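Local coordinates for insecticidal crystal protein Cry35Ab1 (Bacillus thuringiensis, PDB 4JP0), which acts together with Cry34Ab1 as one component of a binary insecticidal toxin active on western corn rootworm, probably targeting the larval midgut epithelium, at residues D157-S162 with N169-Q174; Q212-S217 with D339-T344; S217-A220 with K226-Y229; S297-P302 with M307-F312. All blocks are in the same frame, centred on the assembly; numbering follows the deposited sequence.

Contacts 2, 3 and 4 lie within the toxin part of the chain, and contact 1 lies in the long connection between strands 135-142 and 174-182. Contacts 3 and 4 are closest, with centres about 5 Å apart; contact 2 is about 10 Å from contact 4 and 12 Å from contact 3, with which it shares Ser217. Contact 1 sits about 11 Å from contact 2. Along the chain contact 1 comes first, then contact 3 and contact 4, while contact 2 spans both. Contact 2 joins two strands of a four-stranded antiparallel sheet, whereas contacts 3 and 4 tie that sheet to the pair 225-234 and 292-301. Together they build the layered end of the elongated molecule.

Contact 1: residues D157-S162 with N169-Q174; sequences DYPKYS and NGTSPQ
Pro159 and Thr171 meet through their outermost carbons, Pro159 CG lying 4.1 Å from Thr171 CG2. The same proline corner rests on the backbone of the neighbouring residue, with Pro159 CG 3.8 Å from Gly170 O. The threonine methyl also presses against a carbonyl, Thr171 CG2 to Asp157 O being 3.6 Å. Threonine suits the place because its two branches do different work. With OG1 between the backbone N and the carbonyl carbon (chi1 57°), the methyl is left anti to the carbonyl carbon and faces 157-162, while OG1 bonds to the backbone N of Trp211. Gly170 is almost fully extended (phi 176°, psi -171°), a conformation that residues with a CB rarely adopt. Within 157-162 Lys160 folds back, and its NZ gives a 2.7 Å bond to Tyr158 O while standing over one face of the Tyr158 ring, toward the rim. The ammonium therefore helps to fix the shape of this irregular segment. Asn169 and Thr171 pair by backbone with strand 202-221, and Tyr158 sets its ring edge-to-face against Trp211. Pro159 also packs on Phe312, so the connection between strands 135-142 and 174-182 lies over the antiparallel sheet that contains strands 202-221 and 307-323.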
loop_
_atom_site.group_PDB
_atom_site.type_symbol
_atom_site.label_atom_id
_atom_site.label_comp_id
_atom_site.label_asym_id
_atom_site.label_seq_id
_atom_site.Cartn_x
_atom_site.Cartn_y
_atom_site.Cartn_z
ATOM N N ASP A 157 5.076 10.164 21.809
ATOM C CA ASP A 157 5.627 11.523 21.772
ATOM C C ASP A 157 7.088 11.536 21.306
ATOM O O ASP A 157 7.796 10.558 21.497
ATOM C CB ASP A 157 5.602 12.108 23.168
ATOM C CG ASP A 157 4.205 12.435 23.661
ATOM O OD1 ASP A 157 3.197 12.321 22.909
ATOM O OD2 ASP A 157 4.055 12.864 24.826
ATOM N N TYR A 158 7.548 12.638 20.714
ATOM C CA TYR A 158 8.967 12.744 20.355
ATOM C C TYR A 158 9.765 12.862 21.646
ATOM O O TYR A 158 9.218 13.286 22.665
ATOM C CB TYR A 158 9.248 13.899 19.396
ATOM C CG TYR A 158 8.791 15.251 19.873
ATOM C CD1 TYR A 158 9.616 16.047 20.665
ATOM C CD2 TYR A 158 7.541 15.747 19.523
ATOM C CE1 TYR A 158 9.201 17.285 21.100
ATOM C CE2 TYR A 158 7.123 16.993 19.953
ATOM C CZ TYR A 158 7.954 17.755 20.736
ATOM O OH TYR A 158 7.527 18.983 21.159
ATOM N N PRO A 159 11.046 12.490 21.614
ATOM C CA PRO A 159 11.866 12.456 22.828
ATOM C C PRO A 159 12.071 13.833 23.411
ATOM O O PRO A 159 12.011 14.829 22.689
ATOM C CB PRO A 159 13.205 11.906 22.334
ATOM C CG PRO A 159 12.823 11.155 21.034
ATOM C CD PRO A 159 11.805 12.082 20.422
ATOM N N LYS A 160 12.307 13.879 24.713
ATOM C CA LYS A 160 12.595 15.157 25.376
ATOM C C LYS A 160 13.892 15.009 26.122
ATOM O O LYS A 160 14.271 13.893 26.479
ATOM C CB LYS A 160 11.483 15.518 26.365
ATOM C CG LYS A 160 10.096 15.480 25.784
ATOM C CD LYS A 160 9.841 16.674 24.878
ATOM C CE LYS A 160 8.394 16.678 24.396
ATOM N NZ LYS A 160 7.946 15.320 23.922
ATOM N N TYR A 161 14.581 16.123 26.364
ATOM C CA TYR A 161 15.843 16.071 27.086
ATOM C C TYR A 161 15.628 15.617 28.529
ATOM O O TYR A 161 14.593 15.892 29.137
ATOM C CB TYR A 161 16.526 17.429 27.089
ATOM C CG TYR A 161 17.307 17.765 25.849
ATOM C CD1 TYR A 161 16.757 18.576 24.860
ATOM C CD2 TYR A 161 18.621 17.321 25.685
ATOM C CE1 TYR A 161 17.494 18.919 23.727
ATOM C CE2 TYR A 161 19.365 17.656 24.560
ATOM C CZ TYR A 161 18.794 18.446 23.568
ATOM O OH TYR A 161 19.522 18.786 22.432
ATOM N N SER A 162 16.611 14.898 29.051
ATOM C CA SER A 162 16.582 14.418 30.434
ATOM C C SER A 162 17.271 15.469 31.279
ATOM O O SER A 162 18.414 15.821 30.978
ATOM C CB SER A 162 17.394 13.141 30.565
ATOM O OG SER A 162 18.765 13.477 30.771
ATOM N N ASN A 169 17.783 9.499 20.224
ATOM C CA ASN A 169 17.837 9.891 18.823
ATOM C C ASN A 169 16.537 9.665 18.099
ATOM O O ASN A 169 16.395 10.066 16.955
ATOM C CB ASN A 169 18.969 9.162 18.083
ATOM C CG ASN A 169 20.343 9.549 18.604
ATOM O OD1 ASN A 169 20.506 10.613 19.233
ATOM N ND2 ASN A 169 21.338 8.683 18.373
ATOM N N GLY A 170 15.617 8.965 18.738
ATOM C CA GLY A 170 14.335 8.695 18.116
ATOM C C GLY A 170 13.471 7.800 18.956
ATOM O O GLY A 170 13.792 7.546 20.121
ATOM N N THR A 171 12.363 7.342 18.392
ATOM C CA THR A 171 11.515 6.373 19.074
ATOM C C THR A 171 11.397 5.082 18.272
ATOM O O THR A 171 11.798 5.032 17.131
ATOM C CB THR A 171 10.099 6.897 19.330
ATOM O OG1 THR A 171 9.469 7.285 18.088
ATOM C CG2 THR A 171 10.126 8.158 20.263
ATOM N N SER A 172 10.788 4.057 18.859
ATOM C CA SER A 172 10.748 2.761 18.166
ATOM C C SER A 172 9.662 2.681 17.120
ATOM O O SER A 172 8.604 3.226 17.316
ATOM C CB SER A 172 10.594 1.645 19.185
ATOM O OG SER A 172 11.749 1.679 20.022
ATOM N N PRO A 173 9.916 1.994 16.014
ATOM C CA PRO A 173 8.905 1.866 14.958
ATOM C C PRO A 173 7.581 1.301 15.502
ATOM O O PRO A 173 7.570 0.298 16.199
ATOM C CB PRO A 173 9.555 0.887 13.984
ATOM C CG PRO A 173 11.015 1.102 14.227
ATOM C CD PRO A 173 11.161 1.284 15.683
ATOM N N GLN A 174 6.477 1.973 15.203
ATOM C CA GLN A 174 5.139 1.474 15.571
ATOM C C GLN A 174 4.381 1.125 14.299
ATOM O O GLN A 174 4.387 1.898 13.347
ATOM C CB GLN A 174 4.356 2.559 16.296
ATOM C CG GLN A 174 4.944 2.943 17.624
ATOM C CD GLN A 174 4.223 4.138 18.246
ATOM O OE1 GLN A 174 4.787 5.227 18.338
ATOM N NE2 GLN A 174 2.984 3.931 18.676
#

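Contact 2: residues Q212-S217 with D339-T344; sequences QRAVGS and DTYNVT
Tyr341 meets Ala214 and Ser217 with the rim of its ring, both partners lying near the ring plane. The apolar part is Ala214 CB against Tyr341 CE1 at 3.8 Å, where a small methyl lets the aromatic edge come close to the backbone. Farther out, Ser217 CB lies 3.4 Å from Tyr341 OH. The ring arrives here because its CG stands anti to the backbone N (chi1 -175°), which carries the phenol across to the turn of 212-217. The Tyr341 ring also stacks on Tyr231.

Hydrogen bonding shapes each side separately. Residues Ala214 to Ser217 form a type II beta turn, in which Gly216 takes the positive phi of 98° that glycine adopts readily. Ala214 O is gripped twice by Ser217: its N donates at 3.0 Å, and its OG at 2.7 Å, in the carbonyl plane and on a lone pair. Ser217 OG also receives the N-H of Gly311, so this buried hydroxyl is used both as donor and as acceptor. In the other segment Asn342 ND2 gives a 2.8 Å bond to Thr340 O, coming from above the carbonyl plane. Tyr341 OH finds its partner outside both segments, in Tyr229 OH.

Strand 307-323 runs between the two strands joined here, Ala214 pairing by backbone with Gly311 and Asn342 with Phe312. Tyr341 thus bridges strands 202-221 and 327-346 on the sheet face that strand 225-234 covers.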
loop_
_atom_site.group_PDB
_atom_site.type_symbol
_atom_site.label_atom_id
_atom_site.label_comp_id
_atom_site.label_asym_id
_atom_site.label_seq_id
_atom_site.Cartn_x
_atom_site.Cartn_y
_atom_site.Cartn_z
ATOM N N GLN A 212 12.579 10.480 14.643
ATOM C CA GLN A 212 14.015 10.433 14.432
ATOM C C GLN A 212 14.598 11.858 14.385
ATOM O O GLN A 212 14.000 12.748 13.805
ATOM C CB GLN A 212 14.321 9.736 13.094
ATOM C CG GLN A 212 15.799 9.494 12.826
ATOM C CD GLN A 212 16.022 8.693 11.532
ATOM O OE1 GLN A 212 16.628 9.196 10.570
ATOM N NE2 GLN A 212 15.520 7.463 11.499
ATOM N N ARG A 213 15.766 12.046 14.991
ATOM C CA ARG A 213 16.478 13.316 14.993
ATOM C C ARG A 213 16.623 13.844 13.572
ATOM O O ARG A 213 16.916 13.090 12.666
ATOM C CB ARG A 213 17.867 13.082 15.616
ATOM C CG ARG A 213 18.932 14.121 15.303
ATOM C CD ARG A 213 20.326 13.755 15.850
ATOM N NE ARG A 213 21.396 14.340 15.042
ATOM C CZ ARG A 213 22.643 14.532 15.469
ATOM N NH1 ARG A 213 22.981 14.195 16.714
ATOM N NH2 ARG A 213 23.554 15.066 14.658
ATOM N N ALA A 214 16.384 15.133 13.370
ATOM C CA ALA A 214 16.569 15.725 12.052
ATOM C C ALA A 214 18.036 16.092 11.878
ATOM O O ALA A 214 18.606 16.817 12.700
ATOM C CB ALA A 214 15.732 16.943 11.916
ATOM N N VAL A 215 18.636 15.602 10.805
ATOM C CA VAL A 215 20.024 15.871 10.511
ATOM C C VAL A 215 20.192 17.394 10.316
ATOM O O VAL A 215 19.453 18.034 9.536
ATOM C CB VAL A 215 20.506 15.072 9.265
ATOM C CG1 VAL A 215 22.006 15.288 9.035
ATOM C CG2 VAL A 215 20.174 13.554 9.383
ATOM N N GLY A 216 21.125 17.967 11.065
ATOM C CA GLY A 216 21.454 19.388 11.017
ATOM C C GLY A 216 20.783 20.212 12.118
ATOM O O GLY A 216 21.132 21.391 12.344
ATOM N N SER A 217 19.844 19.594 12.836
ATOM C CA SER A 217 19.031 20.322 13.805
ATOM C C SER A 217 19.635 20.507 15.207
ATOM O O SER A 217 19.040 21.185 16.037
ATOM C CB SER A 217 17.644 19.653 13.933
ATOM O OG SER A 217 17.730 18.464 14.709
ATOM N N ASP A 339 6.135 18.713 7.889
ATOM C CA ASP A 339 5.039 19.271 8.674
ATOM C C ASP A 339 4.992 18.665 10.083
ATOM O O ASP A 339 4.225 19.106 10.954
ATOM C CB ASP A 339 3.700 19.104 7.948
ATOM C CG ASP A 339 3.480 20.188 6.902
ATOM O OD1 ASP A 339 4.107 21.270 7.016
ATOM O OD2 ASP A 339 2.707 20.065 5.938
ATOM N N THR A 340 5.822 17.660 10.323
ATOM C CA THR A 340 5.834 17.066 11.657
ATOM C C THR A 340 7.020 17.518 12.478
ATOM O O THR A 340 7.239 17.017 13.580
ATOM C CB THR A 340 5.870 15.533 11.608
ATOM O OG1 THR A 340 7.087 15.095 10.984
ATOM C CG2 THR A 340 4.746 15.000 10.730
ATOM N N TYR A 341 7.783 18.464 11.956
ATOM C CA TYR A 341 9.013 18.887 12.613
ATOM C C TYR A 341 8.704 19.493 13.971
ATOM O O TYR A 341 7.849 20.387 14.092
ATOM C CB TYR A 341 9.761 19.891 11.706
ATOM C CG TYR A 341 11.114 20.314 12.218
ATOM C CD1 TYR A 341 12.157 19.397 12.338
ATOM C CD2 TYR A 341 11.358 21.629 12.557
ATOM C CE1 TYR A 341 13.413 19.786 12.800
ATOM C CE2 TYR A 341 12.620 22.029 13.023
ATOM C CZ TYR A 341 13.629 21.112 13.145
ATOM O OH TYR A 341 14.858 21.529 13.619
ATOM N N ASN A 342 9.401 19.024 15.000
ATOM C CA ASN A 342 9.228 19.620 16.312
ATOM C C ASN A 342 10.573 19.811 16.913
ATOM O O ASN A 342 11.431 18.952 16.754
ATOM C CB ASN A 342 8.445 18.684 17.224
ATOM C CG ASN A 342 6.974 18.795 17.011
ATOM O OD1 ASN A 342 6.309 19.620 17.669
ATOM N ND2 ASN A 342 6.433 17.984 16.080
ATOM N N VAL A 343 10.786 20.927 17.602
ATOM C CA VAL A 343 12.066 21.094 18.283
ATOM C C VAL A 343 11.916 20.987 19.802
ATOM O O VAL A 343 10.828 21.227 20.373
ATOM C CB VAL A 343 12.722 22.446 17.943
ATOM C CG1 VAL A 343 13.152 22.469 16.491
ATOM C CG2 VAL A 343 11.746 23.591 18.230
ATOM N N THR A 344 12.998 20.631 20.478
ATOM C CA THR A 344 12.938 20.609 21.927
ATOM C C THR A 344 14.262 21.123 22.428
ATOM O O THR A 344 15.277 21.061 21.740
ATOM C CB THR A 344 12.527 19.208 22.479
ATOM O OG1 THR A 344 12.325 19.275 23.898
ATOM C CG2 THR A 344 13.646 18.162 22.303
#

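Contact 3: residues S217-A220 with K226-Y229; sequences SNVA and KKSY
Val219 divides its two methyls between Tyr229 and Lys227. Its CG2 sits over one face of the phenol ring in a CH-pi contact, 4.0 Å from the centroid of the Tyr229 ring and 19° off the ring normal. The branched, compact valine suits this: CG1 reaches the other way, to Lys227 CD at 3.6 Å. Tyr229 turns its ring face to the valine with its CG between the backbone N and the carbonyl carbon (chi1 71°). Its CE1 also approaches Ser217 CA at 3.9 Å. A water held by Ser217 O makes a weak link to the hydroxyl, whose main partner is Tyr341.

Lys227 combines both characters of its long chain. The methylenes slide past Val219, and beyond them NZ donates to Ala220 O at 2.7 Å, nearly along the C=O axis (161°). A second water, accepting from Ala220 N and Lys227 NZ, ties the ammonium to the same residue.

Strands 202-221 and 225-234 are consecutive yet belong to different sheets, the former bonding with 307-323 and the latter with 292-301. Here they meet mainly through side chains, with no direct bond between the two backbones, across a short connection: the arrangement of a beta-arch, consistent with the layered, elongated beta architecture of aerolysin-type toxins.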
loop_
_atom_site.group_PDB
_atom_site.type_symbol
_atom_site.label_atom_id
_atom_site.label_comp_id
_atom_site.label_asym_id
_atom_site.label_seq_id
_atom_site.Cartn_x
_atom_site.Cartn_y
_atom_site.Cartn_z
ATOM N N SER A 217 19.844 19.594 12.836
ATOM C CA SER A 217 19.031 20.322 13.805
ATOM C C SER A 217 19.635 20.507 15.207
ATOM O O SER A 217 19.040 21.185 16.037
ATOM C CB SER A 217 17.644 19.653 13.933
ATOM O OG SER A 217 17.730 18.464 14.709
ATOM N N ASN A 218 20.759 19.872 15.510
ATOM C CA ASN A 218 21.332 20.042 16.846
ATOM C C ASN A 218 22.080 21.365 16.835
ATOM O O ASN A 218 23.050 21.563 16.095
ATOM C CB ASN A 218 22.186 18.836 17.281
ATOM C CG ASN A 218 22.600 18.875 18.776
ATOM O OD1 ASN A 218 21.891 19.425 19.655
ATOM N ND2 ASN A 218 23.764 18.278 19.066
ATOM N N VAL A 219 21.597 22.291 17.644
ATOM C CA VAL A 219 22.134 23.642 17.637
ATOM C C VAL A 219 22.484 24.071 19.041
ATOM O O VAL A 219 21.756 23.765 19.974
ATOM C CB VAL A 219 21.087 24.608 17.121
ATOM C CG1 VAL A 219 21.643 26.028 17.102
ATOM C CG2 VAL A 219 20.632 24.198 15.712
ATOM N N ALA A 220 23.623 24.737 19.188
ATOM C CA ALA A 220 24.066 25.278 20.477
ATOM C C ALA A 220 23.958 26.785 20.425
ATOM O O ALA A 220 24.498 27.413 19.510
ATOM C CB ALA A 220 25.494 24.876 20.755
ATOM N N LYS A 226 19.890 34.635 18.357
ATOM C CA LYS A 226 19.103 33.814 17.457
ATOM C C LYS A 226 20.143 33.142 16.580
ATOM O O LYS A 226 21.199 33.711 16.305
ATOM C CB LYS A 226 18.217 34.678 16.553
ATOM C CG LYS A 226 17.425 35.804 17.254
ATOM C CD LYS A 226 16.379 36.386 16.261
ATOM C CE LYS A 226 15.248 37.188 16.945
ATOM N NZ LYS A 226 14.214 37.648 15.942
ATOM N N LYS A 227 19.864 31.934 16.132
ATOM C CA LYS A 227 20.828 31.247 15.291
ATOM C C LYS A 227 20.064 30.611 14.166
ATOM O O LYS A 227 19.051 29.971 14.393
ATOM C CB LYS A 227 21.574 30.188 16.099
ATOM C CG LYS A 227 23.049 30.088 15.769
ATOM C CD LYS A 227 23.703 28.943 16.519
ATOM C CE LYS A 227 25.214 29.117 16.593
ATOM N NZ LYS A 227 25.852 27.953 17.279
ATOM N N SER A 228 20.529 30.852 12.947
ATOM C CA SER A 228 19.901 30.303 11.771
ATOM C C SER A 228 20.511 28.936 11.511
ATOM O O SER A 228 21.686 28.702 11.797
ATOM C CB SER A 228 20.109 31.244 10.571
ATOM O OG SER A 228 19.252 30.862 9.501
ATOM N N TYR A 229 19.700 28.017 11.000
ATOM C CA TYR A 229 20.209 26.697 10.693
ATOM C C TYR A 229 19.347 26.003 9.648
ATOM O O TYR A 229 18.286 26.499 9.247
ATOM C CB TYR A 229 20.311 25.844 11.965
ATOM C CG TYR A 229 18.985 25.402 12.548
ATOM C CD1 TYR A 229 18.483 24.114 12.305
ATOM C CD2 TYR A 229 18.237 26.251 13.353
ATOM C CE1 TYR A 229 17.277 23.706 12.838
ATOM C CE2 TYR A 229 17.009 25.840 13.892
ATOM C CZ TYR A 229 16.539 24.569 13.629
ATOM O OH TYR A 229 15.336 24.143 14.176
HETATM O O HOH W 1 16.800 22.645 16.833
HETATM O O HOH W 2 25.555 24.892 17.093
#

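Contact 4: residues S297-P302 with M307-F312; sequences SEIDNP and MNSIGF
Met307 brings its terminal methyl into the angle between Ile299 and Asn301. The apolar contact proper is Ile299 CG2 to Met307 CE at 3.6 Å, where the two side chains cross obliquely. Methionine suits the place because its flexible thioether can bend: the chain runs out extended and then turns at chi3 (82°), so that Met307 CE is directed to the side chains of Ile299 and Asn301 and lies 3.9 Å from Asp300 O. Against Asn301 the methionine slides in the opposite direction, its SD standing 4.0 Å from Asn301 OD1. The approach of Met307 CE to Asn301 CB, 3.2 Å, is so short that the exact place of the methyl is doubtful. The remaining branch of the isoleucine, CD1, touches Ser309 OG at 3.9 Å, and the short serine side chain lets the end of the isoleucine pack over strand 307-312.

Polar bonding is directed elsewhere. Asn301 turns its CB and one side of its amide toward Met307. Within the connection 302-306, OD1 bonds to Thr303 OG1 and ND2 to Gln305 O, and ND2 also bonds to Arg222 O in the neighbouring turn. Asparagine, able both to donate and to accept, thereby links two turns.

Strands 297-301 and 307-312 run roughly antiparallel, at 154° with axes 8.9 Å apart. They are nevertheless partners in different sheets, Ile299 bonding by backbone with Lys227 of strand 225-234 and Met307 with Leu221 of strand 202-221. Leu221 packs against both Ile299 and Met307, so the contact is part of the packing between the two sheets.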
loop_
_atom_site.group_PDB
_atom_site.type_symbol
_atom_site.label_atom_id
_atom_site.label_comp_id
_atom_site.label_asym_id
_atom_site.label_seq_id
_atom_site.Cartn_x
_atom_site.Cartn_y
_atom_site.Cartn_z
ATOM N N SER A 297 15.520 27.349 9.108
ATOM C CA SER A 297 14.778 27.618 10.316
ATOM C C SER A 297 15.594 28.467 11.253
ATOM O O SER A 297 16.744 28.810 10.965
ATOM C CB SER A 297 14.324 26.335 11.008
ATOM O OG SER A 297 13.183 26.602 11.803
ATOM N N GLU A 298 14.993 28.822 12.374
ATOM C CA GLU A 298 15.677 29.704 13.295
ATOM C C GLU A 298 15.347 29.280 14.711
ATOM O O GLU A 298 14.245 28.786 14.954
ATOM C CB GLU A 298 15.200 31.143 13.064
ATOM C CG GLU A 298 16.323 32.155 13.018
ATOM C CD GLU A 298 15.845 33.598 13.126
ATOM O OE1 GLU A 298 14.696 33.835 13.574
ATOM O OE2 GLU A 298 16.636 34.497 12.775
ATOM N N ILE A 299 16.318 29.432 15.616
ATOM C CA ILE A 299 16.099 29.225 17.044
ATOM C C ILE A 299 16.433 30.519 17.739
ATOM O O ILE A 299 17.489 31.114 17.494
ATOM C CB ILE A 299 17.019 28.163 17.676
ATOM C CG1 ILE A 299 16.947 26.829 16.964
ATOM C CG2 ILE A 299 16.673 28.010 19.163
ATOM C CD1 ILE A 299 15.544 26.248 16.830
ATOM N N ASP A 300 15.553 30.943 18.623
ATOM C CA ASP A 300 15.766 32.165 19.379
ATOM C C ASP A 300 16.014 31.776 20.834
ATOM O O ASP A 300 15.326 30.909 21.347
ATOM C CB ASP A 300 14.494 33.012 19.285
ATOM C CG ASP A 300 14.744 34.490 19.488
ATOM O OD1 ASP A 300 15.606 34.867 20.320
ATOM O OD2 ASP A 300 14.101 35.358 18.854
ATOM N N ASN A 301 17.046 32.359 21.454
ATOM C CA ASN A 301 17.326 32.198 22.884
ATOM C C ASN A 301 17.445 33.560 23.568
ATOM O O ASN A 301 18.548 34.122 23.706
ATOM C CB ASN A 301 18.602 31.419 23.152
ATOM C CG ASN A 301 18.971 31.445 24.620
ATOM O OD1 ASN A 301 18.096 31.489 25.473
ATOM N ND2 ASN A 301 20.256 31.436 24.924
ATOM N N PRO A 302 16.313 34.062 24.040
ATOM C CA PRO A 302 16.243 35.395 24.634
ATOM C C PRO A 302 16.588 35.403 26.098
ATOM O O PRO A 302 16.141 36.302 26.800
ATOM C CB PRO A 302 14.758 35.762 24.497
ATOM C CG PRO A 302 14.034 34.509 24.160
ATOM C CD PRO A 302 15.016 33.369 24.070
ATOM N N MET A 307 21.858 27.556 25.750
ATOM C CA MET A 307 20.805 26.600 25.491
ATOM C C MET A 307 21.181 25.696 24.333
ATOM O O MET A 307 21.964 26.091 23.468
ATOM C CB MET A 307 19.546 27.373 25.182
ATOM C CG MET A 307 18.436 26.614 24.528
ATOM S SD MET A 307 17.251 27.846 23.946
ATOM C CE MET A 307 17.937 28.314 22.547
ATOM N N ASN A 308 20.632 24.479 24.340
ATOM C CA ASN A 308 20.837 23.510 23.272
ATOM C C ASN A 308 19.468 23.147 22.710
ATOM O O ASN A 308 18.485 23.090 23.452
ATOM C CB ASN A 308 21.570 22.259 23.798
ATOM C CG ASN A 308 22.901 22.604 24.550
ATOM O OD1 ASN A 308 23.174 22.085 25.650
ATOM N ND2 ASN A 308 23.712 23.485 23.964
ATOM N N SER A 309 19.399 22.893 21.401
ATOM C CA SER A 309 18.130 22.529 20.770
ATOM C C SER A 309 18.377 21.385 19.819
ATOM O O SER A 309 19.497 21.198 19.347
ATOM C CB SER A 309 17.591 23.720 19.979
ATOM O OG SER A 309 16.317 23.452 19.396
ATOM N N ILE A 310 17.344 20.601 19.573
ATOM C CA ILE A 310 17.410 19.561 18.581
ATOM C C ILE A 310 15.997 19.383 18.065
ATOM O O ILE A 310 15.029 19.655 18.769
ATOM C CB ILE A 310 17.958 18.247 19.178
ATOM C CG1 ILE A 310 18.254 17.232 18.057
ATOM C CG2 ILE A 310 16.986 17.683 20.168
ATOM C CD1 ILE A 310 19.127 16.071 18.461
ATOM N N GLY A 311 15.872 18.894 16.840
ATOM C CA GLY A 311 14.569 18.693 16.256
ATOM C C GLY A 311 14.310 17.257 15.849
ATOM O O GLY A 311 15.246 16.491 15.587
ATOM N N PHE A 312 13.033 16.894 15.835
ATOM C CA PHE A 312 12.627 15.571 15.377
ATOM C C PHE A 312 11.604 15.641 14.264
ATOM O O PHE A 312 10.839 16.602 14.168
ATOM C CB PHE A 312 12.043 14.783 16.535
ATOM C CG PHE A 312 13.040 14.501 17.628
ATOM C CD1 PHE A 312 13.165 15.353 18.716
ATOM C CD2 PHE A 312 13.850 13.386 17.563
ATOM C CE1 PHE A 312 14.080 15.113 19.707
ATOM C CE2 PHE A 312 14.755 13.123 18.566
ATOM C CZ PHE A 312 14.867 13.988 19.644
#